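Local coordinates for proline iminopeptidase-related protein (Thermus thermophilus, PDB 2YYS) that is of unknown function but belongs to the peptidase S33 family of alpha/beta hydrolases and may have peptidase activity, at residues Ala119-Pro127 against Phe265-Leu276; Leu221-Thr231 against Ala245-His255. One frame throughout, in Å; residues are numbered along the deposited sequence.

Two contacts in this chain illustrate how an alpha/beta hydrolase sheet is extended strand by strand and then covered. From the N terminus, strand 119-125 comes first; after a long, largely helical excursion, strand 221-226 lies down beside it. Helix 236-243 then leads to strand 247-250, which pairs with 221-226 in interaction 2 and closes a short loop. The chain next runs into helix 262-274, which returns to strand 119-125 in interaction 1, so that interaction 2 is nested within the larger loop. Strands 119-125 and 221-226 are neighbours in the sheet, and A126 packs against D229 and H255 where the two contacts meet.

Interaction 1: residues Ala119-Pro127 against Phe265-Leu276; sequences AEGAILLAP and FEEAFKEALAAL
I123 and L125 of strand 119-125 meet helix 262-274 in a buried, apolar helix-on-sheet contact, the strand and helix segments running nearly antiparallel (164°) with their axes 9.1 Å apart. The focus is the tip of I123. Its CD1 presses on A272 CB at 3.5 Å, with L273 CD2 at 3.8 Å and L276 CD1 a little farther off, while CG2 lies 4.0 Å from F269 CE1. This reach follows from an extended outer chain (chi2 172°), which carries CD1 up to the helix backbone near L273 N. L125 continues the row: its CD2 meets the edge of the F265 ring at CE1, the two side chains crossing at about a right angle. Within the helix, F269 CB lies over the rim of one face of the F265 ring, and L273 CG sits above the centre of F269. At the other end, L276 lays CD2 against the backbone at A122 N (3.9 Å), close to G121. There a water donates to L276 O at 2.7 Å and, weakly, to E120 O. A272 and E271 also touch Y222 of the adjoining strand, so the helix spans more than one strand, as expected of the layered alpha/beta hydrolase fold.

Interaction 2: residues Leu221-Thr231 against Ala245-His255; sequences LYVLVGERDGT and APIRVLPEAGH
V223 and V225 join R248 and its neighbours in a parallel strand pair, strand 247-250 forming one outer edge of the sheet. V223 N donates to P246 O and V223 O accepts from R248 N; V225 repeats the pattern with R248 O and L250 N, and E227 N reaches L250 O at 2.9 Å from above the carbonyl plane. On one face, V223 CG1 meets I247 CG1 at 3.9 Å, and V225 CG1 touches both I247 CD1 and V249 CG2; on the other, L224 and L250 touch F265 of helix 262-274. At the start of the pair, P246 CB sits over one face of the Y222 ring, 3.9 Å from its centroid, in a CH-pi contact. The R248 guanidinium, its plane 72° from that of the ring, has the rim of Y222 over one face and forms a salt bridge with E271. Past the strands, R228 N donates to A253 O, and R228 NH1 meets E252 OE1 at 2.9 Å in a salt bridge, in the guanidinium plane but with the carboxylate turned almost perpendicular. The carboxylate of D229 is held at both oxygens. OD1 accepts from T231 N, making an Asx turn, and from T231 OG1 at 2.6 Å. A water that accepts from G226 N donates to D229 OD2 and G254 O. H255 ND1 donates to OD2 at 2.8 Å, on its syn side but tilted 27° out of the carboxylate plane; chi1 of -166° turns the H255 ring toward D229, and OD2 lies in the plane of that ring. The paired strands belong to a beta-alpha-beta unit, and D229 and H255, on the loops after them, are placed as in the acid-histidine pair of alpha/beta hydrolases.

Interaction 1: residues Ala119-Pro127 against Phe265-Leu276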
loop_
_atom_site.group_PDB
_atom_site.type_symbol
_atom_site.label_atom_id
_atom_site.label_comp_id
_atom_site.label_asym_id
_atom_site.label_seq_id
_atom_site.Cartn_x
_atom_site.Cartn_y
_atom_site.Cartn_z
ATOM N N ALA A 119 6.534 -15.643 -2.512
ATOM C CA ALA A 119 5.396 -14.784 -2.827
ATOM C C ALA A 119 4.718 -15.254 -4.117
ATOM O O ALA A 119 5.337 -15.282 -5.161
ATOM C CB ALA A 119 5.849 -13.363 -2.959
ATOM N N GLU A 120 3.443 -15.604 -4.037
ATOM C CA GLU A 120 2.751 -16.319 -5.109
ATOM C C GLU A 120 1.936 -15.411 -6.031
ATOM O O GLU A 120 1.522 -15.830 -7.111
ATOM C CB GLU A 120 1.832 -17.367 -4.496
ATOM C CG GLU A 120 2.572 -18.419 -3.684
ATOM C CD GLU A 120 1.644 -19.514 -3.177
ATOM O OE1 GLU A 120 0.722 -19.191 -2.402
ATOM O OE2 GLU A 120 1.829 -20.693 -3.559
ATOM N N GLY A 121 1.722 -14.172 -5.606
ATOM C CA GLY A 121 0.959 -13.211 -6.383
ATOM C C GLY A 121 0.651 -11.949 -5.592
ATOM O O GLY A 121 1.016 -11.834 -4.424
ATOM N N ALA A 122 -0.027 -10.993 -6.218
ATOM C CA ALA A 122 -0.369 -9.759 -5.524
ATOM C C ALA A 122 -1.533 -9.024 -6.148
ATOM O O ALA A 122 -1.790 -9.132 -7.346
ATOM C CB ALA A 122 0.850 -8.828 -5.427
ATOM N N ILE A 123 -2.248 -8.299 -5.301
ATOM C CA ILE A 123 -3.217 -7.317 -5.724
ATOM C C ILE A 123 -2.681 -5.976 -5.239
ATOM O O ILE A 123 -2.462 -5.778 -4.034
ATOM C CB ILE A 123 -4.616 -7.626 -5.138
ATOM C CG1 ILE A 123 -5.084 -8.996 -5.635
ATOM C CG2 ILE A 123 -5.605 -6.552 -5.550
ATOM C CD1 ILE A 123 -6.379 -9.526 -4.997
ATOM N N LEU A 124 -2.422 -5.089 -6.194
ATOM C CA LEU A 124 -1.959 -3.737 -5.934
ATOM C C LEU A 124 -3.134 -2.762 -6.002
ATOM O O LEU A 124 -3.716 -2.528 -7.068
ATOM C CB LEU A 124 -0.896 -3.345 -6.958
ATOM C CG LEU A 124 0.203 -4.372 -7.261
ATOM C CD1 LEU A 124 1.190 -3.834 -8.320
ATOM C CD2 LEU A 124 0.949 -4.748 -6.005
ATOM N N LEU A 125 -3.488 -2.208 -4.850
ATOM C CA LEU A 125 -4.525 -1.198 -4.766
ATOM C C LEU A 125 -3.884 0.169 -4.801
ATOM O O LEU A 125 -3.036 0.481 -3.962
ATOM C CB LEU A 125 -5.320 -1.359 -3.473
ATOM C CG LEU A 125 -5.815 -2.768 -3.147
ATOM C CD1 LEU A 125 -6.439 -2.788 -1.762
ATOM C CD2 LEU A 125 -6.804 -3.256 -4.172
ATOM N N ALA A 126 -4.305 1.002 -5.743
ATOM C CA ALA A 126 -3.831 2.377 -5.799
ATOM C C ALA A 126 -2.308 2.454 -5.675
ATOM O O ALA A 126 -1.773 3.150 -4.818
ATOM C CB ALA A 126 -4.481 3.169 -4.694
ATOM N N PRO A 127 -1.599 1.754 -6.543
ATOM C CA PRO A 127 -0.143 1.669 -6.411
ATOM C C PRO A 127 0.534 3.026 -6.588
ATOM O O PRO A 127 0.113 3.829 -7.436
ATOM C CB PRO A 127 0.249 0.720 -7.540
ATOM C CG PRO A 127 -0.849 0.938 -8.577
ATOM C CD PRO A 127 -2.092 1.057 -7.743
ATOM N N PHE A 265 -16.107 -1.865 -5.984
ATOM C CA PHE A 265 -14.882 -2.408 -5.408
ATOM C C PHE A 265 -15.049 -3.885 -5.110
ATOM O O PHE A 265 -14.171 -4.686 -5.407
ATOM C CB PHE A 265 -14.458 -1.683 -4.137
ATOM C CG PHE A 265 -13.202 -2.248 -3.529
ATOM C CD1 PHE A 265 -11.960 -1.858 -3.997
ATOM C CD2 PHE A 265 -13.267 -3.213 -2.534
ATOM C CE1 PHE A 265 -10.812 -2.389 -3.463
ATOM C CE2 PHE A 265 -12.114 -3.747 -1.987
ATOM C CZ PHE A 265 -10.883 -3.335 -2.455
ATOM N N GLU A 266 -16.189 -4.237 -4.530
ATOM C CA GLU A 266 -16.475 -5.619 -4.177
ATOM C C GLU A 266 -16.359 -6.498 -5.412
ATOM O O GLU A 266 -15.749 -7.556 -5.375
ATOM C CB GLU A 266 -17.879 -5.740 -3.592
ATOM C CG GLU A 266 -18.390 -7.177 -3.543
ATOM C CD GLU A 266 -19.652 -7.339 -2.718
ATOM O OE1 GLU A 266 -20.465 -6.406 -2.666
ATOM O OE2 GLU A 266 -19.836 -8.417 -2.135
ATOM N N GLU A 267 -16.972 -6.053 -6.504
ATOM C CA GLU A 267 -16.930 -6.793 -7.760
ATOM C C GLU A 267 -15.483 -6.937 -8.278
ATOM O O GLU A 267 -15.054 -8.036 -8.622
ATOM C CB GLU A 267 -17.828 -6.102 -8.800
ATOM C CG GLU A 267 -17.658 -6.565 -10.242
ATOM C CD GLU A 267 -18.584 -5.818 -11.207
ATOM O OE1 GLU A 267 -18.515 -4.560 -11.291
ATOM O OE2 GLU A 267 -19.387 -6.495 -11.882
ATOM N N ALA A 268 -14.739 -5.836 -8.321
ATOM C CA ALA A 268 -13.375 -5.869 -8.851
ATOM C C ALA A 268 -12.439 -6.651 -7.937
ATOM O O ALA A 268 -11.585 -7.385 -8.409
ATOM C CB ALA A 268 -12.849 -4.464 -9.068
ATOM N N PHE A 269 -12.609 -6.508 -6.629
ATOM C CA PHE A 269 -11.708 -7.152 -5.677
ATOM C C PHE A 269 -11.923 -8.664 -5.678
ATOM O O PHE A 269 -10.952 -9.426 -5.674
ATOM C CB PHE A 269 -11.888 -6.564 -4.275
ATOM C CG PHE A 269 -10.798 -6.927 -3.306
ATOM C CD1 PHE A 269 -9.463 -6.739 -3.626
ATOM C CD2 PHE A 269 -11.113 -7.447 -2.059
ATOM C CE1 PHE A 269 -8.465 -7.066 -2.729
ATOM C CE2 PHE A 269 -10.111 -7.780 -1.157
ATOM C CZ PHE A 269 -8.788 -7.581 -1.492
ATOM N N LYS A 270 -13.190 -9.088 -5.724
ATOM C CA LYS A 270 -13.525 -10.509 -5.792
ATOM C C LYS A 270 -12.984 -11.145 -7.064
ATOM O O LYS A 270 -12.519 -12.275 -7.041
ATOM C CB LYS A 270 -15.038 -10.731 -5.704
ATOM C CG LYS A 270 -15.603 -10.625 -4.280
ATOM C CD LYS A 270 -17.117 -10.863 -4.262
ATOM C CE LYS A 270 -17.554 -11.714 -3.078
ATOM N NZ LYS A 270 -19.049 -11.784 -2.986
ATOM N N GLU A 271 -13.041 -10.421 -8.171
ATOM C CA GLU A 271 -12.456 -10.894 -9.416
ATOM C C GLU A 271 -10.930 -11.047 -9.251
ATOM O O GLU A 271 -10.365 -12.062 -9.637
ATOM C CB GLU A 271 -12.810 -9.926 -10.560
ATOM C CG GLU A 271 -12.095 -10.187 -11.877
ATOM C CD GLU A 271 -12.470 -9.197 -12.975
ATOM O OE1 GLU A 271 -12.548 -7.971 -12.706
ATOM O OE2 GLU A 271 -12.678 -9.648 -14.124
ATOM N N ALA A 272 -10.279 -10.042 -8.663
ATOM C CA ALA A 272 -8.827 -10.074 -8.438
ATOM C C ALA A 272 -8.409 -11.263 -7.555
ATOM O O ALA A 272 -7.435 -11.948 -7.851
ATOM C CB ALA A 272 -8.351 -8.762 -7.813
ATOM N N LEU A 273 -9.150 -11.498 -6.474
ATOM C CA LEU A 273 -8.853 -12.605 -5.571
ATOM C C LEU A 273 -8.977 -13.952 -6.275
ATOM O O LEU A 273 -8.132 -14.811 -6.101
ATOM C CB LEU A 273 -9.782 -12.601 -4.364
ATOM C CG LEU A 273 -9.571 -11.482 -3.356
ATOM C CD1 LEU A 273 -10.789 -11.421 -2.458
ATOM C CD2 LEU A 273 -8.292 -11.688 -2.535
ATOM N N ALA A 274 -10.047 -14.127 -7.047
ATOM C CA ALA A 274 -10.274 -15.360 -7.801
ATOM C C ALA A 274 -9.147 -15.615 -8.804
ATOM O O ALA A 274 -8.739 -16.753 -8.994
ATOM C CB ALA A 274 -11.635 -15.318 -8.522
ATOM N N ALA A 275 -8.627 -14.549 -9.403
ATOM C CA ALA A 275 -7.537 -14.647 -10.373
ATOM C C ALA A 275 -6.182 -15.016 -9.769
ATOM O O ALA A 275 -5.233 -15.273 -10.504
ATOM C CB ALA A 275 -7.409 -13.339 -11.155
ATOM N N LEU A 276 -6.084 -15.041 -8.445
ATOM C CA LEU A 276 -4.838 -15.417 -7.778
ATOM C C LEU A 276 -4.578 -16.923 -7.876
ATOM O O LEU A 276 -3.496 -17.381 -7.552
ATOM C CB LEU A 276 -4.857 -14.982 -6.309
ATOM C CG LEU A 276 -4.716 -13.483 -6.012
ATOM C CD1 LEU A 276 -4.779 -13.258 -4.510
ATOM C CD2 LEU A 276 -3.427 -12.859 -6.567
HETATM O O HOH W 1 -1.357 -16.334 -6.385
#

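Interaction 2: residues Leu221-Thr231 against Ala245-His255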
loop_
_atom_site.group_PDB
_atom_site.type_symbol
_atom_site.label_atom_id
_atom_site.label_comp_id
_atom_site.label_asym_id
_atom_site.label_seq_id
_atom_site.Cartn_x
_atom_site.Cartn_y
_atom_site.Cartn_z
ATOM N N LEU A 221 -1.061 -11.067 -10.958
ATOM C CA LEU A 221 -0.915 -9.713 -10.456
ATOM C C LEU A 221 -2.108 -8.910 -10.985
ATOM O O LEU A 221 -2.454 -9.019 -12.164
ATOM C CB LEU A 221 0.409 -9.145 -10.974
ATOM C CG LEU A 221 1.225 -8.110 -10.204
ATOM C CD1 LEU A 221 1.450 -8.504 -8.792
ATOM C CD2 LEU A 221 2.578 -7.939 -10.877
ATOM N N TYR A 222 -2.733 -8.114 -10.126
ATOM C CA TYR A 222 -3.890 -7.307 -10.502
ATOM C C TYR A 222 -3.702 -5.895 -9.967
ATOM O O TYR A 222 -3.184 -5.707 -8.869
ATOM C CB TYR A 222 -5.169 -7.889 -9.886
ATOM C CG TYR A 222 -6.206 -8.385 -10.867
ATOM C CD1 TYR A 222 -5.982 -9.549 -11.596
ATOM C CD2 TYR A 222 -7.423 -7.703 -11.051
ATOM C CE1 TYR A 222 -6.932 -10.032 -12.496
ATOM C CE2 TYR A 222 -8.393 -8.174 -11.959
ATOM C CZ TYR A 222 -8.137 -9.346 -12.681
ATOM O OH TYR A 222 -9.064 -9.854 -13.584
ATOM N N VAL A 223 -4.151 -4.917 -10.737
ATOM C CA VAL A 223 -4.134 -3.532 -10.325
ATOM C C VAL A 223 -5.578 -3.041 -10.246
ATOM O O VAL A 223 -6.337 -3.171 -11.201
ATOM C CB VAL A 223 -3.338 -2.649 -11.303
ATOM C CG1 VAL A 223 -3.419 -1.196 -10.890
ATOM C CG2 VAL A 223 -1.873 -3.107 -11.381
ATOM N N LEU A 224 -5.934 -2.502 -9.087
ATOM C CA LEU A 224 -7.227 -1.869 -8.843
ATOM C C LEU A 224 -6.960 -0.454 -8.400
ATOM O O LEU A 224 -6.167 -0.232 -7.487
ATOM C CB LEU A 224 -7.983 -2.565 -7.709
ATOM C CG LEU A 224 -8.895 -3.745 -8.000
ATOM C CD1 LEU A 224 -8.139 -4.875 -8.622
ATOM C CD2 LEU A 224 -9.557 -4.207 -6.701
ATOM N N VAL A 225 -7.632 0.503 -9.019
ATOM C CA VAL A 225 -7.377 1.905 -8.730
ATOM C C VAL A 225 -8.619 2.756 -8.981
ATOM O O VAL A 225 -9.461 2.422 -9.804
ATOM C CB VAL A 225 -6.174 2.401 -9.574
ATOM C CG1 VAL A 225 -6.512 2.398 -11.062
ATOM C CG2 VAL A 225 -5.699 3.776 -9.122
ATOM N N GLY A 226 -8.724 3.868 -8.271
ATOM C CA GLY A 226 -9.848 4.774 -8.451
ATOM C C GLY A 226 -9.535 5.734 -9.574
ATOM O O GLY A 226 -8.441 6.273 -9.642
ATOM N N GLU A 227 -10.493 5.954 -10.455
ATOM C CA GLU A 227 -10.335 6.926 -11.541
ATOM C C GLU A 227 -9.979 8.326 -11.064
ATOM O O GLU A 227 -9.283 9.077 -11.762
ATOM C CB GLU A 227 -11.645 6.997 -12.302
ATOM C CG GLU A 227 -11.661 7.904 -13.508
ATOM C CD GLU A 227 -13.078 8.007 -14.037
ATOM O OE1 GLU A 227 -13.935 8.644 -13.335
ATOM O OE2 GLU A 227 -13.317 7.381 -15.105
ATOM N N ARG A 228 -10.482 8.675 -9.883
ATOM C CA ARG A 228 -10.255 9.990 -9.282
ATOM C C ARG A 228 -9.238 10.010 -8.144
ATOM O O ARG A 228 -9.189 10.947 -7.352
ATOM C CB ARG A 228 -11.602 10.574 -8.852
ATOM C CG ARG A 228 -12.515 10.805 -10.074
ATOM C CD ARG A 228 -13.836 11.511 -9.791
ATOM N NE ARG A 228 -13.658 12.868 -9.275
ATOM C CZ ARG A 228 -14.658 13.664 -8.875
ATOM N NH1 ARG A 228 -15.921 13.247 -8.947
ATOM N NH2 ARG A 228 -14.397 14.880 -8.398
ATOM N N ASP A 229 -8.406 8.977 -8.083
ATOM C CA ASP A 229 -7.280 8.933 -7.152
ATOM C C ASP A 229 -6.121 9.669 -7.812
ATOM O O ASP A 229 -5.384 9.095 -8.616
ATOM C CB ASP A 229 -6.919 7.484 -6.854
ATOM C CG ASP A 229 -5.800 7.339 -5.843
ATOM O OD1 ASP A 229 -5.252 8.361 -5.387
ATOM O OD2 ASP A 229 -5.398 6.221 -5.465
ATOM N N GLY A 230 -5.997 10.957 -7.502
ATOM C CA GLY A 230 -4.921 11.774 -8.026
ATOM C C GLY A 230 -3.521 11.436 -7.519
ATOM O O GLY A 230 -2.565 12.042 -7.996
ATOM N N THR A 231 -3.398 10.503 -6.568
ATOM C CA THR A 231 -2.094 9.996 -6.130
ATOM C C THR A 231 -1.613 8.762 -6.883
ATOM O O THR A 231 -0.472 8.345 -6.697
ATOM C CB THR A 231 -2.080 9.652 -4.623
ATOM O OG1 THR A 231 -2.860 8.476 -4.365
ATOM C CG2 THR A 231 -2.704 10.739 -3.784
ATOM N N ALA A 245 -0.351 -6.723 -16.202
ATOM C CA ALA A 245 -1.377 -7.078 -15.240
ATOM C C ALA A 245 -2.711 -6.458 -15.646
ATOM O O ALA A 245 -2.758 -5.311 -16.066
ATOM C CB ALA A 245 -0.977 -6.554 -13.885
ATOM N N PRO A 246 -3.806 -7.189 -15.505
ATOM C CA PRO A 246 -5.114 -6.556 -15.654
ATOM C C PRO A 246 -5.264 -5.369 -14.691
ATOM O O PRO A 246 -4.747 -5.373 -13.563
ATOM C CB PRO A 246 -6.093 -7.679 -15.322
ATOM C CG PRO A 246 -5.313 -8.949 -15.575
ATOM C CD PRO A 246 -3.905 -8.633 -15.227
ATOM N N ILE A 247 -5.934 -4.336 -15.173
ATOM C CA ILE A 247 -6.233 -3.159 -14.377
ATOM C C ILE A 247 -7.736 -2.932 -14.400
ATOM O O ILE A 247 -8.373 -3.103 -15.437
ATOM C CB ILE A 247 -5.473 -1.910 -14.894
ATOM C CG1 ILE A 247 -5.742 -0.725 -13.968
ATOM C CG2 ILE A 247 -5.812 -1.589 -16.390
ATOM C CD1 ILE A 247 -4.824 0.445 -14.175
ATOM N N ARG A 248 -8.287 -2.576 -13.242
ATOM C CA ARG A 248 -9.673 -2.153 -13.115
ATOM C C ARG A 248 -9.663 -0.766 -12.503
ATOM O O ARG A 248 -9.102 -0.558 -11.428
ATOM C CB ARG A 248 -10.461 -3.105 -12.214
ATOM C CG ARG A 248 -10.527 -4.553 -12.712
ATOM C CD ARG A 248 -11.300 -4.729 -14.012
ATOM N NE ARG A 248 -11.204 -6.101 -14.527
ATOM C CZ ARG A 248 -10.401 -6.515 -15.518
ATOM N NH1 ARG A 248 -9.562 -5.685 -16.135
ATOM N NH2 ARG A 248 -10.430 -7.792 -15.882
ATOM N N VAL A 249 -10.279 0.173 -13.210
ATOM C CA VAL A 249 -10.370 1.573 -12.822
ATOM C C VAL A 249 -11.820 1.851 -12.399
ATOM O O VAL A 249 -12.726 1.756 -13.211
ATOM C CB VAL A 249 -9.967 2.487 -14.001
ATOM C CG1 VAL A 249 -9.915 3.935 -13.574
ATOM C CG2 VAL A 249 -8.603 2.060 -14.570
ATOM N N LEU A 250 -12.037 2.171 -11.128
ATOM C CA LEU A 250 -13.387 2.349 -10.603
ATOM C C LEU A 250 -13.798 3.799 -10.779
ATOM O O LEU A 250 -13.128 4.687 -10.268
ATOM C CB LEU A 250 -13.467 1.972 -9.116
ATOM C CG LEU A 250 -12.935 0.594 -8.705
ATOM C CD1 LEU A 250 -13.359 0.238 -7.284
ATOM C CD2 LEU A 250 -13.380 -0.482 -9.673
ATOM N N PRO A 251 -14.901 4.044 -11.489
ATOM C CA PRO A 251 -15.408 5.415 -11.649
ATOM C C PRO A 251 -15.688 6.057 -10.301
ATOM O O PRO A 251 -16.086 5.362 -9.355
ATOM C CB PRO A 251 -16.736 5.243 -12.416
ATOM C CG PRO A 251 -16.749 3.853 -12.949
ATOM C CD PRO A 251 -15.743 3.042 -12.174
ATOM N N GLU A 252 -15.449 7.359 -10.217
ATOM C CA GLU A 252 -15.834 8.165 -9.057
ATOM C C GLU A 252 -15.188 7.725 -7.749
ATOM O O GLU A 252 -15.741 7.964 -6.679
ATOM C CB GLU A 252 -17.368 8.168 -8.896
ATOM C CG GLU A 252 -18.135 8.643 -10.131
ATOM C CD GLU A 252 -17.722 10.035 -10.592
ATOM O OE1 GLU A 252 -17.324 10.860 -9.742
ATOM O OE2 GLU A 252 -17.798 10.310 -11.811
ATOM N N ALA A 253 -14.028 7.073 -7.823
ATOM C CA ALA A 253 -13.379 6.572 -6.616
ATOM C C ALA A 253 -12.004 7.192 -6.500
ATOM O O ALA A 253 -11.327 7.457 -7.500
ATOM C CB ALA A 253 -13.294 5.078 -6.644
ATOM N N GLY A 254 -11.618 7.452 -5.262
ATOM C CA GLY A 254 -10.328 8.026 -4.949
ATOM C C GLY A 254 -9.403 6.958 -4.398
ATOM O O GLY A 254 -9.514 5.785 -4.751
ATOM N N HIS A 255 -8.513 7.376 -3.504
ATOM C CA HIS A 255 -7.452 6.526 -2.964
ATOM C C HIS A 255 -7.974 5.415 -2.051
ATOM O O HIS A 255 -7.480 4.288 -2.103
ATOM C CB HIS A 255 -6.435 7.405 -2.231
ATOM C CG HIS A 255 -5.144 6.717 -1.914
ATOM N ND1 HIS A 255 -4.389 6.063 -2.865
ATOM C CD2 HIS A 255 -4.471 6.589 -0.743
ATOM C CE1 HIS A 255 -3.310 5.557 -2.290
ATOM N NE2 HIS A 255 -3.336 5.861 -1.004
HETATM O O HOH W 2 -7.321 4.323 -5.884
#